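Local coordinates for protein aspartokinase (Synechocystis, PDB 3L76) that probably catalyses the ATP-dependent phosphorylation of aspartate to 4-phospho-aspartate, and binds lysine and threonine in pockets of its ACT domains, at residues D280-R290 and F548-I558; I299-H307 and I558-I566. All coordinates share one frame; numbering follows the deposited sequence.

Contact 1: residues D280-R290 and F548-I558. With THR (threonine), chain C.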
loop_
_atom_site.group_PDB
_atom_site.type_symbol
_atom_site.label_atom_id
_atom_site.label_comp_id
_atom_site.label_asym_id
_atom_site.label_seq_id
_atom_site.Cartn_x
_atom_site.Cartn_y
_atom_site.Cartn_z
ATOM N N ASP A 280 36.598 39.092 -29.761
ATOM C CA ASP A 280 36.148 37.818 -29.199
ATOM C C ASP A 280 37.258 36.785 -29.147
ATOM O O ASP A 280 37.296 35.864 -29.957
ATOM C CB ASP A 280 34.961 37.257 -29.987
ATOM C CG ASP A 280 34.452 35.940 -29.413
ATOM O OD1 ASP A 280 34.700 35.657 -28.214
ATOM O OD2 ASP A 280 33.801 35.184 -30.159
ATOM N N ARG A 281 38.152 36.936 -28.181
ATOM C CA ARG A 281 39.266 36.020 -28.016
ATOM C C ARG A 281 39.592 35.874 -26.533
ATOM O O ARG A 281 39.232 36.730 -25.738
ATOM C CB ARG A 281 40.490 36.551 -28.762
ATOM C CG ARG A 281 40.940 37.928 -28.301
ATOM C CD ARG A 281 42.303 38.310 -28.872
ATOM N NE ARG A 281 42.704 39.637 -28.409
ATOM C CZ ARG A 281 42.781 40.718 -29.179
ATOM N NH1 ARG A 281 42.515 40.643 -30.477
ATOM N NH2 ARG A 281 43.136 41.876 -28.641
ATOM N N PRO A 282 40.286 34.791 -26.159
ATOM C CA PRO A 282 40.693 34.620 -24.763
ATOM C C PRO A 282 41.473 35.823 -24.230
ATOM O O PRO A 282 42.294 36.403 -24.943
ATOM C CB PRO A 282 41.598 33.383 -24.819
ATOM C CG PRO A 282 41.127 32.632 -25.991
ATOM C CD PRO A 282 40.731 33.668 -26.998
ATOM N N GLY A 283 41.204 36.195 -22.983
ATOM C CA GLY A 283 41.958 37.238 -22.316
ATOM C C GLY A 283 41.234 38.560 -22.164
ATOM O O GLY A 283 41.564 39.350 -21.285
ATOM N N VAL A 284 40.250 38.810 -23.020
ATOM C CA VAL A 284 39.549 40.081 -23.001
ATOM C C VAL A 284 38.798 40.306 -21.683
ATOM O O VAL A 284 39.058 41.285 -20.972
ATOM C CB VAL A 284 38.590 40.211 -24.179
ATOM C CG1 VAL A 284 37.946 41.582 -24.168
ATOM C CG2 VAL A 284 39.333 39.997 -25.481
ATOM N N ALA A 285 37.876 39.408 -21.342
ATOM C CA ALA A 285 37.100 39.603 -20.116
ATOM C C ALA A 285 38.034 39.615 -18.923
ATOM O O ALA A 285 37.885 40.440 -18.025
ATOM C CB ALA A 285 36.021 38.533 -19.954
ATOM N N SER A 286 39.008 38.707 -18.931
ATOM C CA SER A 286 40.027 38.670 -17.893
ATOM C C SER A 286 40.607 40.058 -17.604
ATOM O O SER A 286 40.583 40.514 -16.464
ATOM C CB SER A 286 41.146 37.715 -18.281
ATOM O OG SER A 286 42.076 37.594 -17.224
ATOM N N LYS A 287 41.103 40.737 -18.638
ATOM C CA LYS A 287 41.729 42.049 -18.454
ATOM C C LYS A 287 40.768 43.117 -17.947
ATOM O O LYS A 287 41.092 43.848 -17.019
ATOM C CB LYS A 287 42.433 42.552 -19.722
ATOM C CG LYS A 287 43.036 43.938 -19.518
ATOM C CD LYS A 287 44.160 44.243 -20.484
ATOM C CE LYS A 287 45.186 45.191 -19.852
ATOM N NZ LYS A 287 45.938 44.566 -18.717
ATOM N N LEU A 288 39.600 43.213 -18.569
ATOM C CA LEU A 288 38.564 44.141 -18.124
ATOM C C LEU A 288 38.362 44.092 -16.609
ATOM O O LEU A 288 38.534 45.086 -15.900
ATOM C CB LEU A 288 37.232 43.809 -18.795
ATOM C CG LEU A 288 36.282 44.956 -19.157
ATOM C CD1 LEU A 288 34.836 44.441 -19.278
ATOM C CD2 LEU A 288 36.359 46.106 -18.181
ATOM N N PHE A 289 37.989 42.925 -16.110
ATOM C CA PHE A 289 37.546 42.839 -14.736
ATOM C C PHE A 289 38.720 42.837 -13.771
ATOM O O PHE A 289 38.589 43.270 -12.631
ATOM C CB PHE A 289 36.604 41.638 -14.532
ATOM C CG PHE A 289 35.316 41.751 -15.310
ATOM C CD1 PHE A 289 34.292 42.585 -14.871
ATOM C CD2 PHE A 289 35.134 41.044 -16.485
ATOM C CE1 PHE A 289 33.106 42.701 -15.587
ATOM C CE2 PHE A 289 33.951 41.154 -17.212
ATOM C CZ PHE A 289 32.936 41.984 -16.762
ATOM N N ARG A 290 39.873 42.367 -14.231
ATOM C CA ARG A 290 41.067 42.464 -13.407
ATOM C C ARG A 290 41.338 43.927 -13.067
ATOM O O ARG A 290 41.463 44.277 -11.897
ATOM C CB ARG A 290 42.276 41.829 -14.088
ATOM C CG ARG A 290 42.362 40.315 -13.963
ATOM C CD ARG A 290 43.776 39.848 -14.267
ATOM N NE ARG A 290 44.284 40.460 -15.494
ATOM C CZ ARG A 290 44.601 39.787 -16.596
ATOM N NH1 ARG A 290 44.487 38.464 -16.628
ATOM N NH2 ARG A 290 45.042 40.438 -17.664
ATOM N N PHE A 548 37.667 34.412 -14.699
ATOM C CA PHE A 548 37.982 34.636 -16.111
ATOM C C PHE A 548 39.477 34.521 -16.406
ATOM O O PHE A 548 39.875 34.035 -17.461
ATOM C CB PHE A 548 37.483 36.005 -16.565
ATOM C CG PHE A 548 36.041 36.252 -16.269
ATOM C CD1 PHE A 548 35.138 35.197 -16.214
ATOM C CD2 PHE A 548 35.579 37.542 -16.047
ATOM C CE1 PHE A 548 33.796 35.420 -15.939
ATOM C CE2 PHE A 548 34.235 37.775 -15.778
ATOM C CZ PHE A 548 33.342 36.712 -15.733
ATOM N N ALA A 549 40.306 34.974 -15.474
ATOM C CA ALA A 549 41.745 34.888 -15.659
ATOM C C ALA A 549 42.174 33.433 -15.688
ATOM O O ALA A 549 43.089 33.055 -16.413
ATOM C CB ALA A 549 42.468 35.632 -14.564
ATOM N N ALA A 550 41.493 32.616 -14.896
ATOM C CA ALA A 550 41.804 31.198 -14.805
ATOM C C ALA A 550 41.575 30.500 -16.143
ATOM O O ALA A 550 42.336 29.609 -16.523
ATOM C CB ALA A 550 40.967 30.551 -13.714
ATOM N N LEU A 551 40.528 30.908 -16.856
ATOM C CA LEU A 551 40.206 30.294 -18.137
ATOM C C LEU A 551 41.132 30.797 -19.247
ATOM O O LEU A 551 41.499 30.053 -20.151
ATOM C CB LEU A 551 38.750 30.563 -18.510
ATOM C CG LEU A 551 37.674 30.061 -17.549
ATOM C CD1 LEU A 551 36.322 30.601 -17.959
ATOM C CD2 LEU A 551 37.650 28.545 -17.484
ATOM N N ALA A 552 41.504 32.067 -19.174
ATOM C CA ALA A 552 42.374 32.647 -20.173
ATOM C C ALA A 552 43.773 32.042 -20.111
ATOM O O ALA A 552 44.388 31.804 -21.155
ATOM C CB ALA A 552 42.431 34.159 -20.014
ATOM N N GLN A 553 44.265 31.797 -18.893
ATOM C CA GLN A 553 45.604 31.237 -18.686
ATOM C C GLN A 553 45.709 29.855 -19.304
ATOM O O GLN A 553 46.799 29.366 -19.583
ATOM C CB GLN A 553 45.960 31.174 -17.198
ATOM C CG GLN A 553 46.054 32.534 -16.525
ATOM C CD GLN A 553 46.105 32.439 -15.010
ATOM O OE1 GLN A 553 46.014 31.353 -14.442
ATOM N NE2 GLN A 553 46.242 33.582 -14.349
ATOM N N GLU A 554 44.562 29.229 -19.514
ATOM C CA GLU A 554 44.492 27.947 -20.189
ATOM C C GLU A 554 44.131 28.150 -21.649
ATOM O O GLU A 554 43.821 27.197 -22.343
ATOM C CB GLU A 554 43.449 27.051 -19.513
ATOM C CG GLU A 554 43.996 26.287 -18.331
ATOM C CD GLU A 554 44.909 25.175 -18.776
ATOM O OE1 GLU A 554 46.066 25.139 -18.315
ATOM O OE2 GLU A 554 44.471 24.350 -19.610
ATOM N N ASN A 555 44.170 29.401 -22.099
ATOM C CA ASN A 555 43.752 29.774 -23.449
ATOM C C ASN A 555 42.370 29.224 -23.794
ATOM O O ASN A 555 42.183 28.548 -24.801
ATOM C CB ASN A 555 44.789 29.346 -24.492
ATOM C CG ASN A 555 44.625 30.081 -25.809
ATOM O OD1 ASN A 555 43.515 30.279 -26.294
ATOM N ND2 ASN A 555 45.734 30.492 -26.389
ATOM N N ILE A 556 41.405 29.519 -22.935
ATOM C CA ILE A 556 40.036 29.060 -23.116
ATOM C C ILE A 556 39.144 30.267 -23.406
ATOM O O ILE A 556 39.096 31.233 -22.641
ATOM C CB ILE A 556 39.541 28.282 -21.866
ATOM C CG1 ILE A 556 40.220 26.923 -21.786
ATOM C CG2 ILE A 556 38.043 28.083 -21.891
ATOM C CD1 ILE A 556 39.925 26.164 -20.512
ATOM N N ASN A 557 38.455 30.234 -24.533
ATOM C CA ASN A 557 37.633 31.368 -24.901
ATOM C C ASN A 557 36.288 31.333 -24.194
ATOM O O ASN A 557 35.673 30.276 -24.056
ATOM C CB ASN A 557 37.438 31.431 -26.415
ATOM C CG ASN A 557 36.703 32.682 -26.850
ATOM O OD1 ASN A 557 37.102 33.797 -26.514
ATOM N ND2 ASN A 557 35.616 32.501 -27.595
ATOM N N ILE A 558 35.826 32.500 -23.763
ATOM C CA ILE A 558 34.552 32.585 -23.072
ATOM C C ILE A 558 33.468 33.040 -24.036
ATOM O O ILE A 558 33.480 34.182 -24.498
ATOM C CB ILE A 558 34.630 33.536 -21.870
ATOM C CG1 ILE A 558 35.744 33.094 -20.916
ATOM C CG2 ILE A 558 33.280 33.600 -21.159
ATOM C CD1 ILE A 558 36.006 34.071 -19.800
HETATM N N THR C . 35.814 35.841 -25.531
HETATM C CA THR C . 36.372 36.869 -24.642
HETATM C C THR C . 37.221 36.263 -23.529
HETATM O O THR C . 37.323 35.029 -23.418
HETATM C CB THR C . 35.276 37.772 -24.043
HETATM O OG1 THR C . 34.378 36.985 -23.242
HETATM C CG2 THR C . 34.485 38.432 -25.164
HETATM O OXT THR C . 37.837 37.003 -22.752
HETATM O O HOH W 1 32.264 35.639 -26.825
HETATM O O HOH W 2 39.082 34.158 -21.931
#
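A threonine pocket between two ACT domains is formed here, with Asp-280 from one domain and Asn-557 from the other meeting at the amino group of the ligand. Beside the pocket, the short helical segments 284-290 and 548-552 pack with their axes 8.1 Å apart. Their directions differ by 147°, so they run roughly antiparallel. The threonine N donates to Asp-280 OD1 at 2.9 Å. It also donates to Asn-557 OD1 at 2.6 Å and to Ile-558 O at 3.0 Å. Asn-557 carries its CG anti to the backbone N (chi1 -174°), which brings OD1 against the Arg-281 to Pro-282 peptide and the ligand. Its ND2 gives a weak hydrogen bond to Asp-280 OD1 (3.3 Å, 154°). That bond favours the amide rotation in which OD1 faces the ligand. The threonine carboxylate is held from both segments. Ala-285 N, in the first turn of its helix, donates to OXT at 2.8 Å, and Ile-558 N donates to the ligand O at 3.0 Å. A water joins Gly-283 N, Ile-556 O and the same ligand O. Gly-283 is the N-cap, and its positive phi suits glycine. Pro-282 fits against Asn-555 and Asn-557, the former being the C-prime residue of the Schellman motif that ends the partner helix. Small residues let the helices come close: Ser-286 OG lies against Ala-549 CA and CB, and the Ala-552 methyl lies against Gly-283. Farther along, the Phe-289 and Phe-548 rings meet obliquely, with centroids 5.4 Å apart. Three acceptors, one a carboxylate, surround the ammonium, while backbone N-H groups, probably helped by the helix N-terminus, hold the carboxylate. Because both domains supply binding groups, threonine is likely to tie them together.

Contact 2: residues I299-H307 and I558-I566. With LYS (lysine), chain E; THR (threonine), chain C.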
loop_
_atom_site.group_PDB
_atom_site.type_symbol
_atom_site.label_atom_id
_atom_site.label_comp_id
_atom_site.label_asym_id
_atom_site.label_seq_id
_atom_site.Cartn_x
_atom_site.Cartn_y
_atom_site.Cartn_z
ATOM N N ILE A 299 31.343 44.251 -8.323
ATOM C CA ILE A 299 30.387 44.116 -9.423
ATOM C C ILE A 299 29.186 43.192 -9.076
ATOM O O ILE A 299 29.329 42.206 -8.357
ATOM C CB ILE A 299 31.093 43.583 -10.687
ATOM C CG1 ILE A 299 32.203 44.541 -11.111
ATOM C CG2 ILE A 299 30.083 43.334 -11.813
ATOM C CD1 ILE A 299 32.630 44.376 -12.531
ATOM N N ASP A 300 28.008 43.533 -9.588
ATOM C CA ASP A 300 26.831 42.679 -9.481
ATOM C C ASP A 300 26.597 41.831 -10.736
ATOM O O ASP A 300 27.150 40.750 -10.852
ATOM C CB ASP A 300 25.576 43.508 -9.210
ATOM C CG ASP A 300 24.336 42.638 -9.056
ATOM O OD1 ASP A 300 24.515 41.457 -8.713
ATOM O OD2 ASP A 300 23.207 43.123 -9.289
ATOM N N LEU A 301 25.761 42.317 -11.655
ATOM C CA LEU A 301 25.492 41.610 -12.902
ATOM C C LEU A 301 26.684 41.603 -13.871
ATOM O O LEU A 301 27.342 42.619 -14.093
ATOM C CB LEU A 301 24.269 42.207 -13.614
ATOM C CG LEU A 301 22.864 41.867 -13.121
ATOM C CD1 LEU A 301 21.861 42.871 -13.662
ATOM C CD2 LEU A 301 22.467 40.435 -13.512
ATOM N N ILE A 302 26.958 40.440 -14.443
ATOM C CA ILE A 302 27.808 40.353 -15.619
ATOM C C ILE A 302 27.060 39.577 -16.706
ATOM O O ILE A 302 26.706 38.402 -16.532
ATOM C CB ILE A 302 29.176 39.705 -15.322
ATOM C CG1 ILE A 302 29.869 40.434 -14.171
ATOM C CG2 ILE A 302 30.064 39.701 -16.589
ATOM C CD1 ILE A 302 31.228 39.870 -13.834
ATOM N N ILE A 303 26.800 40.250 -17.818
ATOM C CA ILE A 303 26.044 39.656 -18.910
ATOM C C ILE A 303 26.817 39.704 -20.236
ATOM O O ILE A 303 27.216 40.765 -20.719
ATOM C CB ILE A 303 24.668 40.347 -19.065
ATOM C CG1 ILE A 303 23.949 40.412 -17.712
ATOM C CG2 ILE A 303 23.813 39.653 -20.129
ATOM C CD1 ILE A 303 22.551 41.003 -17.782
ATOM N N GLN A 304 27.055 38.541 -20.809
ATOM C CA GLN A 304 27.629 38.476 -22.136
ATOM C C GLN A 304 26.911 37.432 -22.973
ATOM O O GLN A 304 27.063 36.229 -22.748
ATOM C CB GLN A 304 29.114 38.163 -22.065
ATOM C CG GLN A 304 29.777 38.091 -23.442
ATOM C CD GLN A 304 31.211 37.624 -23.357
ATOM O OE1 GLN A 304 32.064 38.256 -22.698
ATOM N NE2 GLN A 304 31.492 36.505 -24.008
ATOM N N SER A 305 26.129 37.898 -23.940
ATOM C CA SER A 305 25.375 37.000 -24.812
ATOM C C SER A 305 26.260 36.487 -25.948
ATOM O O SER A 305 27.489 36.498 -25.846
ATOM C CB SER A 305 24.106 37.682 -25.334
ATOM O OG SER A 305 23.362 36.833 -26.196
ATOM N N ILE A 306 25.628 36.020 -27.016
ATOM C CA ILE A 306 26.344 35.422 -28.134
ATOM C C ILE A 306 27.171 36.450 -28.929
ATOM O O ILE A 306 26.805 37.631 -29.013
ATOM C CB ILE A 306 25.367 34.661 -29.062
ATOM C CG1 ILE A 306 26.147 33.811 -30.061
ATOM C CG2 ILE A 306 24.422 35.614 -29.770
ATOM C CD1 ILE A 306 25.290 32.993 -30.956
ATOM N N HIS A 307 28.284 35.994 -29.499
ATOM C CA HIS A 307 29.159 36.852 -30.304
ATOM C C HIS A 307 28.413 37.476 -31.479
ATOM O O HIS A 307 27.390 36.964 -31.941
ATOM C CB HIS A 307 30.339 36.049 -30.843
ATOM C CG HIS A 307 29.940 35.054 -31.884
ATOM N ND1 HIS A 307 30.015 35.317 -33.232
ATOM C CD2 HIS A 307 29.407 33.816 -31.770
ATOM C CE1 HIS A 307 29.576 34.269 -33.905
ATOM N NE2 HIS A 307 29.190 33.350 -33.042
ATOM N N ILE A 558 35.826 32.500 -23.763
ATOM C CA ILE A 558 34.552 32.585 -23.072
ATOM C C ILE A 558 33.468 33.040 -24.036
ATOM O O ILE A 558 33.480 34.182 -24.498
ATOM C CB ILE A 558 34.630 33.536 -21.870
ATOM C CG1 ILE A 558 35.744 33.094 -20.916
ATOM C CG2 ILE A 558 33.280 33.600 -21.159
ATOM C CD1 ILE A 558 36.006 34.071 -19.800
ATOM N N GLU A 559 32.535 32.144 -24.342
ATOM C CA GLU A 559 31.512 32.425 -25.343
ATOM C C GLU A 559 30.373 33.269 -24.781
ATOM O O GLU A 559 29.896 34.195 -25.426
ATOM C CB GLU A 559 30.961 31.123 -25.938
ATOM C CG GLU A 559 32.018 30.172 -26.499
ATOM C CD GLU A 559 31.420 29.079 -27.376
ATOM O OE1 GLU A 559 30.329 29.302 -27.945
ATOM O OE2 GLU A 559 32.039 27.998 -27.506
ATOM N N MET A 560 29.926 32.927 -23.582
ATOM C CA MET A 560 28.854 33.665 -22.935
ATOM C C MET A 560 29.111 33.722 -21.443
ATOM O O MET A 560 29.775 32.857 -20.890
ATOM C CB MET A 560 27.499 33.013 -23.226
ATOM C CG MET A 560 27.158 32.886 -24.704
ATOM S SD MET A 560 25.390 32.706 -25.064
ATOM C CE MET A 560 25.044 31.123 -24.308
ATOM N N ILE A 561 28.594 34.755 -20.789
ATOM C CA ILE A 561 28.670 34.863 -19.336
ATOM C C ILE A 561 27.297 35.228 -18.805
ATOM O O ILE A 561 26.588 36.037 -19.409
ATOM C CB ILE A 561 29.652 35.957 -18.887
ATOM C CG1 ILE A 561 31.027 35.759 -19.516
ATOM C CG2 ILE A 561 29.750 36.001 -17.375
ATOM C CD1 ILE A 561 31.896 36.993 -19.435
ATOM N N ALA A 562 26.929 34.617 -17.679
ATOM C CA ALA A 562 25.672 34.926 -16.986
ATOM C C ALA A 562 25.821 34.810 -15.471
ATOM O O ALA A 562 26.591 34.006 -14.956
ATOM C CB ALA A 562 24.526 34.045 -17.484
ATOM N N THR A 563 25.054 35.602 -14.749
ATOM C CA THR A 563 25.372 35.808 -13.353
ATOM C C THR A 563 24.135 35.838 -12.436
ATOM O O THR A 563 23.016 36.089 -12.883
ATOM C CB THR A 563 26.216 37.099 -13.241
ATOM O OG1 THR A 563 27.483 36.815 -12.638
ATOM C CG2 THR A 563 25.494 38.169 -12.505
ATOM N N SER A 564 24.336 35.504 -11.168
ATOM C CA SER A 564 23.458 35.981 -10.094
ATOM C C SER A 564 24.375 36.564 -9.023
ATOM O O SER A 564 25.579 36.669 -9.233
ATOM C CB SER A 564 22.561 34.870 -9.538
ATOM O OG SER A 564 23.287 33.938 -8.776
ATOM N N GLU A 565 23.841 36.960 -7.881
ATOM C CA GLU A 565 24.715 37.524 -6.847
ATOM C C GLU A 565 25.785 36.544 -6.354
ATOM O O GLU A 565 26.813 36.964 -5.841
ATOM C CB GLU A 565 23.910 38.043 -5.652
ATOM C CG GLU A 565 22.815 39.047 -6.001
ATOM C CD GLU A 565 21.591 38.382 -6.572
ATOM O OE1 GLU A 565 21.559 37.134 -6.612
ATOM O OE2 GLU A 565 20.658 39.109 -6.961
ATOM N N ILE A 566 25.549 35.243 -6.496
ATOM C CA ILE A 566 26.469 34.256 -5.925
ATOM C C ILE A 566 26.880 33.148 -6.894
ATOM O O ILE A 566 27.592 32.222 -6.516
ATOM C CB ILE A 566 25.897 33.617 -4.606
ATOM C CG1 ILE A 566 24.768 32.628 -4.899
ATOM C CG2 ILE A 566 25.407 34.700 -3.639
ATOM C CD1 ILE A 566 24.209 31.967 -3.643
HETATM N N LYS E . 30.859 40.760 -6.900
HETATM C CA LYS E . 31.867 39.876 -7.469
HETATM C C LYS E . 32.935 40.701 -8.200
HETATM O O LYS E . 32.829 41.933 -8.306
HETATM C CB LYS E . 31.230 38.836 -8.402
HETATM C CG LYS E . 30.368 39.418 -9.544
HETATM C CD LYS E . 29.777 38.295 -10.422
HETATM C CE LYS E . 28.595 37.604 -9.743
HETATM N NZ LYS E . 27.555 38.611 -9.331
HETATM O OXT LYS E . 33.937 40.161 -8.676
HETATM N N THR C . 35.814 35.841 -25.531
HETATM C CA THR C . 36.372 36.869 -24.642
HETATM C C THR C . 37.221 36.263 -23.529
HETATM O O THR C . 37.323 35.029 -23.418
HETATM C CB THR C . 35.276 37.772 -24.043
HETATM O OG1 THR C . 34.378 36.985 -23.242
HETATM C CG2 THR C . 34.485 38.432 -25.164
HETATM O OXT THR C . 37.837 37.003 -22.752
HETATM O O HOH W 3 29.863 33.408 -28.132
#
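Gln-304 and Ile-561 form a single antiparallel bridge, a hydrogen-bonded pair, with Gln-304 N to Ile-561 O at 2.9 Å (175°) and Ile-561 N to Gln-304 O also at 2.9 Å. The Gln-304 side chain is extended, with CG anti to the backbone N (chi1 -180°), and its amide reaches the start of the other segment. NE2 donates to Glu-559 O at 3.1 Å and to Ile-558 O at 3.1 Å. Both oxygens lie near the amide plane of the glutamine, but NE2 sits above each carbonyl plane and not on a lone pair. At the amide oxygen, OE1 accepts from OG1 of the bound threonine at 2.7 Å. Replacing Gln-304 by an alanine is likely to leave the threonine hydroxyl without this acceptor and the two carbonyls without their shared donor. Strand 302-303 pairs with strand 311-318 of its own ACT domain, and strand 560-563 with strand 567-573 of the other. The bridge, one residue past strand 302-303, sets the edges of the two ACT domains side by side. A classic beta bulge places Glu-559 and Met-560 opposite Val-571. Ile-302 CG2 packs on Ile-561 CG2 at 3.8 Å. The CG2 methyl of Thr-563 rests on the backbone of Leu-301 and Ile-302. At the far end a bound lysine spans the segments: its NZ donates to Asp-300 O at 2.7 Å and to Ser-564 O at 2.8 Å. Ile-299 N donates to its carboxylate O, and Ile-299 O accepts from its alpha-amino group. The Asp-300 and Glu-565 side chains run side by side. Lys-357 forms salt bridges to both; Gln-270 also bonds Asp-300, and Lys-395 Glu-565.

Both contacts join the same two ACT domains, through the helix and the strand that follow each other in each domain. Contact 1 pairs the helices, and contact 2 the edges formed by the strands. Contact 1 is partly buried and lies farther from the chain centre, with exposed residues at its rim. Contact 2 is mostly buried, with no exposed touching residue. They share Ile-558 and the threonine: contact 1 holds the amino and carboxylate groups, whereas contact 2 reads the side-chain hydroxyl. Phe-289 packs on Ile-299 and Ile-302, and Phe-548 on Ile-561, forming an apolar layer between helices and strands. Only contact 2 also binds lysine within its segments.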